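Local structure of acyl-CoA hydrolase (Bacillus halodurans, 1VPM) at residues 14-25 and 138-150. The protein probably hydrolyses long-chain fatty acyl-CoA thioesters, as a hot-dog-fold thioesterase that binds coenzyme A. Residues are numbered along the deposited sequence; the frame is centred on the assembly and turned at random. Where two conformers were deposited one is given.
Sequences IQSYPVERSRTI and VPQVEPQTEEEKR
The Tyr17 ring meets Pro139 at its edge, near the ring plane, with CE2 3.6 Å from Pro139 CG, while Arg21 NH1 lies over one face, offset toward the rim. With CG beside the backbone N (chi1 -58°) and the ring turned by chi2 -71°, the CD2-CE2 edge faces the proline. Strands 16-18 and 140-142 of the same chain pair in parallel. Gln140 N donates to Gln15 O (2.8 Å), Tyr17 N to Gln140 O, and Glu142 N to Tyr17 O; a longer bond from Val19 N to Glu142 O (3.3 Å) ends the ladder. This two-stranded sheet is separate from the five-stranded antiparallel sheet of the hot-dog fold and joins the N-terminal residues to the segment leading into helix 146-166. Ser16, Pro18, Gln140 and Glu142 share one face of it. Beyond its end, Val19 CG2 presses on Val141 CG2 at 3.4 Å, tighter than usual carbon contact, and Val19 CG1 lies 3.5 Å from Glu148 OE2. The buried Glu148 carboxylate takes Gln144 N (2.7 Å) and Thr145 N on OE1, while Thr145 OG1 accepts from Glu148 N (3.0 Å), a capping box at the helix start. Water 1 bridges Glu148 OE2 and Glu20 OE1, donating to both; Arg23 grips Glu20 side-on through NE and NH2 and also pairs with Glu89 of strand 85-95.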
ATOM      1  N   ILE A  14      22.178  28.862 -19.404  1.00 52.46           N
ATOM      2  CA  ILE A  14      22.795  30.102 -18.808  1.00 51.95           C
ATOM      3  C   ILE A  14      22.458  30.213 -17.304  1.00 46.43           C
ATOM      4  O   ILE A  14      23.343  30.360 -16.474  1.00 51.47           O
ATOM      5  CB  ILE A  14      22.427  31.426 -19.598  1.00 52.66           C
ATOM      6  CG1 ILE A  14      23.141  32.641 -18.989  1.00 53.14           C
ATOM      7  CG2 ILE A  14      20.889  31.673 -19.649  1.00 59.06           C
ATOM      8  CD1 ILE A  14      22.845  33.978 -19.707  1.00 55.32           C
ATOM      9  N   GLN A  15      21.183  30.138 -16.971  1.00 38.31           N
ATOM     10  CA  GLN A  15      20.731  30.218 -15.596  1.00 32.93           C
ATOM     11  C   GLN A  15      21.355  29.053 -14.775  1.00 29.01           C
ATOM     12  O   GLN A  15      21.449  27.939 -15.268  1.00 28.19           O
ATOM     13  CB  GLN A  15      19.203  30.110 -15.598  1.00 34.97           C
ATOM     14  CG  GLN A  15      18.543  30.220 -14.234  1.00 39.05           C
ATOM     15  CD  GLN A  15      18.687  31.605 -13.619  1.00 47.98           C
ATOM     16  OE1 GLN A  15      19.762  31.985 -13.140  1.00 55.06           O
ATOM     17  NE2 GLN A  15      17.594  32.355 -13.606  1.00 39.77           N
ATOM     18  N   SER A  16      21.826  29.354 -13.574  1.00 27.03           N
ATOM     19  CA  SER A  16      22.373  28.355 -12.685  1.00 26.19           C
ATOM     20  C   SER A  16      21.848  28.579 -11.262  1.00 24.65           C
ATOM     21  O   SER A  16      21.460  29.702 -10.881  1.00 25.00           O
ATOM     22  CB  SER A  16      23.894  28.377 -12.705  1.00 27.02           C
ATOM     23  OG  SER A  16      24.371  29.499 -12.006  1.00 36.89           O
ATOM     24  N   TYR A  17      21.744  27.482 -10.508  1.00 20.78           N
ATOM     25  CA  TYR A  17      21.371  27.540  -9.110  1.00 22.40           C
ATOM     26  C   TYR A  17      22.323  26.696  -8.252  1.00 24.14           C
ATOM     27  O   TYR A  17      22.840  25.669  -8.698  1.00 24.64           O
ATOM     28  CB  TYR A  17      19.946  27.031  -8.920  1.00 20.67           C
ATOM     29  CG  TYR A  17      18.905  27.788  -9.712  1.00 22.90           C
ATOM     30  CD1 TYR A  17      18.564  29.083  -9.370  1.00 24.29           C
ATOM     31  CD2 TYR A  17      18.287  27.214 -10.782  1.00 29.37           C
ATOM     32  CE1 TYR A  17      17.626  29.804 -10.112  1.00 24.23           C
ATOM     33  CE2 TYR A  17      17.349  27.919 -11.530  1.00 30.32           C
ATOM     34  CZ  TYR A  17      17.024  29.208 -11.186  1.00 26.91           C
ATOM     35  OH  TYR A  17      16.124  29.890 -11.979  1.00 27.39           O
ATOM     36  N   PRO A  18      22.545  27.128  -7.012  1.00 24.03           N
ATOM     37  CA  PRO A  18      23.326  26.316  -6.107  1.00 25.23           C
ATOM     38  C   PRO A  18      22.749  24.907  -5.950  1.00 24.92           C
ATOM     39  O   PRO A  18      21.523  24.685  -5.989  1.00 22.12           O
ATOM     40  CB  PRO A  18      23.180  27.023  -4.758  1.00 24.93           C
ATOM     41  CG  PRO A  18      22.813  28.400  -5.086  1.00 29.97           C
ATOM     42  CD  PRO A  18      22.057  28.354  -6.374  1.00 26.40           C
ATOM     43  N   VAL A  19      23.651  23.987  -5.672  1.00 25.62           N
ATOM     44  CA  VAL A  19      23.289  22.588  -5.388  1.00 25.48           C
ATOM     45  C   VAL A  19      22.283  22.543  -4.291  1.00 25.09           C
ATOM     46  O   VAL A  19      21.349  21.726  -4.310  1.00 26.44           O
ATOM     47  CB  VAL A  19      24.512  21.762  -5.005  1.00 28.51           C
ATOM     48  CG1 VAL A  19      24.078  20.384  -4.489  1.00 31.96           C
ATOM     49  CG2 VAL A  19      25.416  21.629  -6.181  1.00 25.24           C
ATOM     50  N   GLU A  20      22.427  23.419  -3.328  1.00 28.46           N
ATOM     51  CA  GLU A  20      21.558  23.447  -2.194  1.00 29.68           C
ATOM     52  C   GLU A  20      20.100  23.634  -2.505  1.00 30.19           C
ATOM     53  O   GLU A  20      19.284  23.206  -1.724  1.00 34.33           O
ATOM     54  CB  GLU A  20      22.034  24.559  -1.242  1.00 35.50           C
ATOM     55  CG  GLU A  20      21.445  24.566   0.122  1.00 37.27           C
ATOM     56  CD  GLU A  20      21.766  23.303   0.963  1.00 41.07           C
ATOM     57  OE1 GLU A  20      22.766  22.603   0.718  1.00 48.63           O
ATOM     58  OE2 GLU A  20      20.995  23.017   1.872  1.00 41.56           O
ATOM     59  N   ARG A  21      19.746  24.258  -3.637  1.00 28.61           N
ATOM     60  CA  ARG A  21      18.320  24.418  -4.015  1.00 29.37           C
ATOM     61  C   ARG A  21      17.645  23.055  -4.183  1.00 28.12           C
ATOM     62  O   ARG A  21      16.487  22.917  -3.922  1.00 30.48           O
ATOM     63  CB  ARG A  21      18.167  25.245  -5.332  1.00 28.47           C
ATOM     64  CG  ARG A  21      16.748  25.294  -6.048  1.00 33.51           C
ATOM     65  CD  ARG A  21      16.773  25.667  -7.640  1.00 31.58           C
ATOM     66  NE  ARG A  21      15.453  26.088  -8.146  1.00 28.29           N
ATOM     67  CZ  ARG A  21      14.918  27.274  -7.923  1.00 36.81           C
ATOM     68  NH1 ARG A  21      15.565  28.179  -7.199  1.00 38.57           N
ATOM     69  NH2 ARG A  21      13.721  27.572  -8.397  1.00 29.17           N
ATOM     70  N   SER A  22      18.394  22.083  -4.694  1.00 26.64           N
ATOM     71  CA  SER A  22      17.852  20.779  -5.090  1.00 26.92           C
ATOM     72  C   SER A  22      17.884  19.791  -3.907  1.00 27.48           C
ATOM     73  O   SER A  22      17.177  18.768  -3.920  1.00 25.38           O
ATOM     74  CB  SER A  22      18.711  20.218  -6.261  1.00 21.98           C
ATOM     75  OG  SER A  22      20.025  19.707  -5.838  1.00 25.95           O
ATOM     76  N   ARG A  23      18.707  20.082  -2.890  1.00 23.61           N
ATOM     77  CA  ARG A  23      19.072  19.036  -1.922  1.00 24.52           C
ATOM     78  C   ARG A  23      17.851  18.607  -1.131  1.00 27.71           C
ATOM     79  O   ARG A  23      17.075  19.435  -0.671  1.00 25.87           O
ATOM     80  CB  ARG A  23      20.227  19.494  -1.040  1.00 26.50           C
ATOM     81  CG  ARG A  23      20.689  18.381  -0.078  0.65 32.64           C
ATOM     82  CD  ARG A  23      22.013  18.728   0.582  0.65 31.51           C
ATOM     83  NE  ARG A  23      21.794  19.827   1.506  0.65 28.74           N
ATOM     84  CZ  ARG A  23      21.305  19.706   2.735  0.65 37.70           C
ATOM     85  NH1 ARG A  23      20.982  18.514   3.233  0.65 39.94           N
ATOM     86  NH2 ARG A  23      21.136  20.798   3.478  0.65 37.03           N
ATOM     87  N   THR A  24      17.651  17.294  -1.006  1.00 25.02           N
ATOM     88  CA  THR A  24      16.481  16.751  -0.406  1.00 23.55           C
ATOM     89  C   THR A  24      16.847  15.594   0.498  1.00 25.51           C
ATOM     90  O   THR A  24      17.723  14.817   0.222  1.00 26.15           O
ATOM     91  CB  THR A  24      15.464  16.252  -1.447  1.00 23.38           C
ATOM     92  OG1 THR A  24      15.263  17.280  -2.433  1.00 26.84           O
ATOM     93  CG2 THR A  24      14.124  15.794  -0.854  1.00 30.94           C
ATOM     94  N   ILE A  25      16.170  15.569   1.625  1.00 25.94           N
ATOM     95  CA  ILE A  25      16.317  14.497   2.624  1.00 28.88           C
ATOM     96  C   ILE A  25      15.016  13.742   2.844  1.00 27.07           C
ATOM     97  O   ILE A  25      13.889  14.316   2.914  1.00 26.77           O
ATOM     98  CB  ILE A  25      16.850  15.049   3.945  1.00 28.41           C
ATOM     99  CG1 ILE A  25      18.333  15.461   3.750  1.00 32.74           C
ATOM    100  CG2 ILE A  25      16.669  13.986   5.103  1.00 28.12           C
ATOM    101  CD1 ILE A  25      18.756  16.422   4.743  1.00 42.19           C
ATOM    102  N   VAL A 138      17.236  22.398 -18.759  1.00 24.82           N
ATOM    103  CA  VAL A 138      17.399  22.564 -17.314  1.00 24.73           C
ATOM    104  C   VAL A 138      18.475  23.596 -17.013  1.00 22.52           C
ATOM    105  O   VAL A 138      19.441  23.765 -17.789  1.00 23.03           O
ATOM    106  CB  VAL A 138      17.725  21.231 -16.586  1.00 22.40           C
ATOM    107  CG1 VAL A 138      16.589  20.254 -16.862  1.00 25.28           C
ATOM    108  CG2 VAL A 138      19.070  20.704 -17.003  1.00 25.34           C
ATOM    109  N   PRO A 139      18.319  24.296 -15.873  1.00 21.82           N
ATOM    110  CA  PRO A 139      19.378  25.212 -15.482  1.00 21.01           C
ATOM    111  C   PRO A 139      20.655  24.451 -15.051  1.00 19.52           C
ATOM    112  O   PRO A 139      20.632  23.256 -14.709  1.00 23.10           O
ATOM    113  CB  PRO A 139      18.749  25.980 -14.319  1.00 24.80           C
ATOM    114  CG  PRO A 139      17.635  25.148 -13.823  1.00 24.37           C
ATOM    115  CD  PRO A 139      17.239  24.210 -14.875  1.00 25.52           C
ATOM    116  N   GLN A 140      21.772  25.137 -15.073  1.00 22.57           N
ATOM    117  CA  GLN A 140      22.987  24.554 -14.496  1.00 22.59           C
ATOM    118  C   GLN A 140      22.965  24.566 -12.986  1.00 21.27           C
ATOM    119  O   GLN A 140      22.170  25.242 -12.373  1.00 22.38           O
ATOM    120  CB  GLN A 140      24.194  25.310 -14.989  1.00 23.53           C
ATOM    121  CG  GLN A 140      24.430  25.143 -16.440  1.00 27.37           C
ATOM    122  CD  GLN A 140      25.725  25.819 -16.885  1.00 34.46           C
ATOM    123  OE1 GLN A 140      26.398  26.503 -16.103  1.00 52.84           O
ATOM    124  NE2 GLN A 140      26.058  25.648 -18.157  1.00 53.27           N
ATOM    125  N   VAL A 141      23.856  23.790 -12.395  1.00 21.04           N
ATOM    126  CA  VAL A 141      24.057  23.736 -10.961  1.00 21.82           C
ATOM    127  C   VAL A 141      25.415  24.388 -10.611  1.00 19.90           C
ATOM    128  O   VAL A 141      26.366  24.370 -11.423  1.00 24.87           O
ATOM    129  CB  VAL A 141      23.945  22.270 -10.470  1.00 24.45           C
ATOM    130  CG1 VAL A 141      25.184  21.455 -10.833  1.00 23.77           C
ATOM    131  CG2 VAL A 141      23.645  22.235  -9.017  1.00 28.46           C
ATOM    132  N   GLU A 142      25.449  25.048  -9.454  1.00 22.12           N
ATOM    133  CA  GLU A 142      26.639  25.752  -8.935  1.00 23.94           C
ATOM    134  C   GLU A 142      27.167  24.972  -7.740  1.00 23.92           C
ATOM    135  O   GLU A 142      26.573  25.037  -6.700  1.00 21.77           O
ATOM    136  CB  GLU A 142      26.310  27.177  -8.506  0.65 25.07           C
ATOM    137  CG  GLU A 142      27.553  27.881  -7.907  0.65 25.82           C
ATOM    138  CD  GLU A 142      27.264  29.236  -7.240  0.65 31.91           C
ATOM    139  OE1 GLU A 142      26.209  29.864  -7.522  0.65 42.67           O
ATOM    140  OE2 GLU A 142      28.122  29.652  -6.428  0.65 37.51           O
ATOM    141  N   PRO A 143      28.267  24.216  -7.877  1.00 23.06           N
ATOM    142  CA  PRO A 143      28.800  23.477  -6.691  1.00 25.41           C
ATOM    143  C   PRO A 143      29.401  24.434  -5.671  1.00 26.93           C
ATOM    144  O   PRO A 143      29.953  25.449  -6.061  1.00 28.95           O
ATOM    145  CB  PRO A 143      29.871  22.572  -7.283  1.00 27.75           C
ATOM    146  CG  PRO A 143      30.263  23.183  -8.564  1.00 27.59           C
ATOM    147  CD  PRO A 143      29.075  23.977  -9.083  1.00 23.43           C
ATOM    148  N   GLN A 144      29.237  24.161  -4.388  1.00 26.78           N
ATOM    149  CA  GLN A 144      29.767  25.068  -3.378  1.00 28.07           C
ATOM    150  C   GLN A 144      30.670  24.398  -2.360  1.00 24.90           C
ATOM    151  O   GLN A 144      31.771  24.923  -2.105  1.00 27.37           O
ATOM    152  CB  GLN A 144      28.638  25.771  -2.683  1.00 30.18           C
ATOM    153  CG  GLN A 144      27.832  26.658  -3.651  1.00 37.64           C
ATOM    154  CD  GLN A 144      26.755  27.487  -2.984  1.00 34.31           C
ATOM    155  OE1 GLN A 144      26.668  28.720  -3.252  1.00 48.51           O
ATOM    156  NE2 GLN A 144      25.908  26.858  -2.149  1.00 35.51           N
ATOM    157  N   THR A 145      30.247  23.270  -1.808  1.00 24.44           N
ATOM    158  CA  THR A 145      31.140  22.479  -0.933  1.00 26.09           C
ATOM    159  C   THR A 145      32.265  21.849  -1.736  1.00 23.80           C
ATOM    160  O   THR A 145      32.175  21.731  -2.974  1.00 22.12           O
ATOM    161  CB  THR A 145      30.387  21.373  -0.180  1.00 23.28           C
ATOM    162  OG1 THR A 145      29.964  20.354  -1.095  1.00 21.73           O
ATOM    163  CG2 THR A 145      29.198  21.932   0.593  1.00 26.04           C
ATOM    164  N   GLU A 146      33.352  21.427  -1.073  1.00 22.69           N
ATOM    165  CA  GLU A 146      34.403  20.733  -1.780  1.00 21.29           C
ATOM    166  C   GLU A 146      33.956  19.402  -2.365  1.00 22.14           C
ATOM    167  O   GLU A 146      34.355  19.035  -3.461  1.00 22.80           O
ATOM    168  CB  GLU A 146      35.676  20.559  -0.916  1.00 20.73           C
ATOM    169  CG  GLU A 146      36.371  21.857  -0.516  1.00 19.27           C
ATOM    170  CD  GLU A 146      36.732  22.733  -1.707  1.00 22.66           C
ATOM    171  OE1 GLU A 146      37.158  22.216  -2.771  1.00 23.57           O
ATOM    172  OE2 GLU A 146      36.621  23.946  -1.575  1.00 29.36           O
ATOM    173  N   GLU A 147      33.066  18.721  -1.656  1.00 19.99           N
ATOM    174  CA  GLU A 147      32.463  17.475  -2.153  1.00 22.48           C
ATOM    175  C   GLU A 147      31.682  17.718  -3.466  1.00 23.32           C
ATOM    176  O   GLU A 147      31.920  17.063  -4.496  1.00 22.61           O
ATOM    177  CB  GLU A 147      31.543  16.921  -1.101  1.00 24.47           C
ATOM    178  CG  GLU A 147      30.831  15.616  -1.447  1.00 23.73           C
ATOM    179  CD  GLU A 147      29.926  15.158  -0.333  1.00 27.71           C
ATOM    180  OE1 GLU A 147      28.911  15.840  -0.117  1.00 27.51           O
ATOM    181  OE2 GLU A 147      30.186  14.121   0.305  1.00 27.71           O
ATOM    182  N   GLU A 148      30.849  18.750  -3.456  1.00 22.18           N
ATOM    183  CA  GLU A 148      30.107  19.169  -4.650  1.00 23.78           C
ATOM    184  C   GLU A 148      31.015  19.535  -5.820  1.00 20.59           C
ATOM    185  O   GLU A 148      30.776  19.114  -6.957  1.00 22.98           O
ATOM    186  CB  GLU A 148      29.145  20.329  -4.350  1.00 21.16           C
ATOM    187  CG  GLU A 148      27.979  19.972  -3.454  1.00 22.02           C
ATOM    188  CD  GLU A 148      27.355  21.166  -2.785  1.00 26.72           C
ATOM    189  OE1 GLU A 148      27.680  22.318  -3.083  1.00 25.26           O
ATOM    190  OE2 GLU A 148      26.465  20.928  -1.939  1.00 28.75           O
ATOM    191  N   LYS A 149      32.101  20.269  -5.563  1.00 20.17           N
ATOM    192  CA  LYS A 149      33.011  20.637  -6.635  1.00 22.91           C
ATOM    193  C   LYS A 149      33.653  19.392  -7.197  1.00 22.42           C
ATOM    194  O   LYS A 149      33.814  19.255  -8.421  1.00 21.38           O
ATOM    195  CB  LYS A 149      34.077  21.580  -6.123  1.00 20.81           C
ATOM    196  CG  LYS A 149      33.511  22.955  -5.770  1.00 28.49           C
ATOM    197  CD  LYS A 149      34.619  23.777  -5.169  1.00 25.78           C
ATOM    198  CE  LYS A 149      34.214  24.944  -4.376  1.00 37.72           C
ATOM    199  NZ  LYS A 149      35.553  25.503  -3.853  1.00 37.30           N
ATOM    200  N   ARG A 150      34.050  18.466  -6.313  1.00 22.90           N
ATOM    201  CA  ARG A 150      34.684  17.231  -6.782  1.00 23.43           C
ATOM    202  C   ARG A 150      33.703  16.399  -7.657  1.00 22.62           C
ATOM    203  O   ARG A 150      34.087  15.906  -8.716  1.00 24.74           O
ATOM    204  CB  ARG A 150      35.243  16.419  -5.608  1.00 22.38           C
ATOM    205  CG  ARG A 150      35.566  14.986  -5.933  1.00 22.53           C
ATOM    206  CD  ARG A 150      36.275  14.264  -4.818  1.00 23.16           C
ATOM    207  NE  ARG A 150      35.492  14.207  -3.596  1.00 23.29           N
ATOM    208  CZ  ARG A 150      34.591  13.262  -3.332  1.00 25.81           C
ATOM    209  NH1 ARG A 150      34.375  12.235  -4.172  1.00 27.68           N
ATOM    210  NH2 ARG A 150      33.959  13.296  -2.189  1.00 24.13           N
TER
HETATM  211  O   HOH W   1      25.433  22.806  -0.515  1.00 31.08           O
HETATM  212  O   HOH W   2      25.159  24.672  -2.905  1.00 41.91           O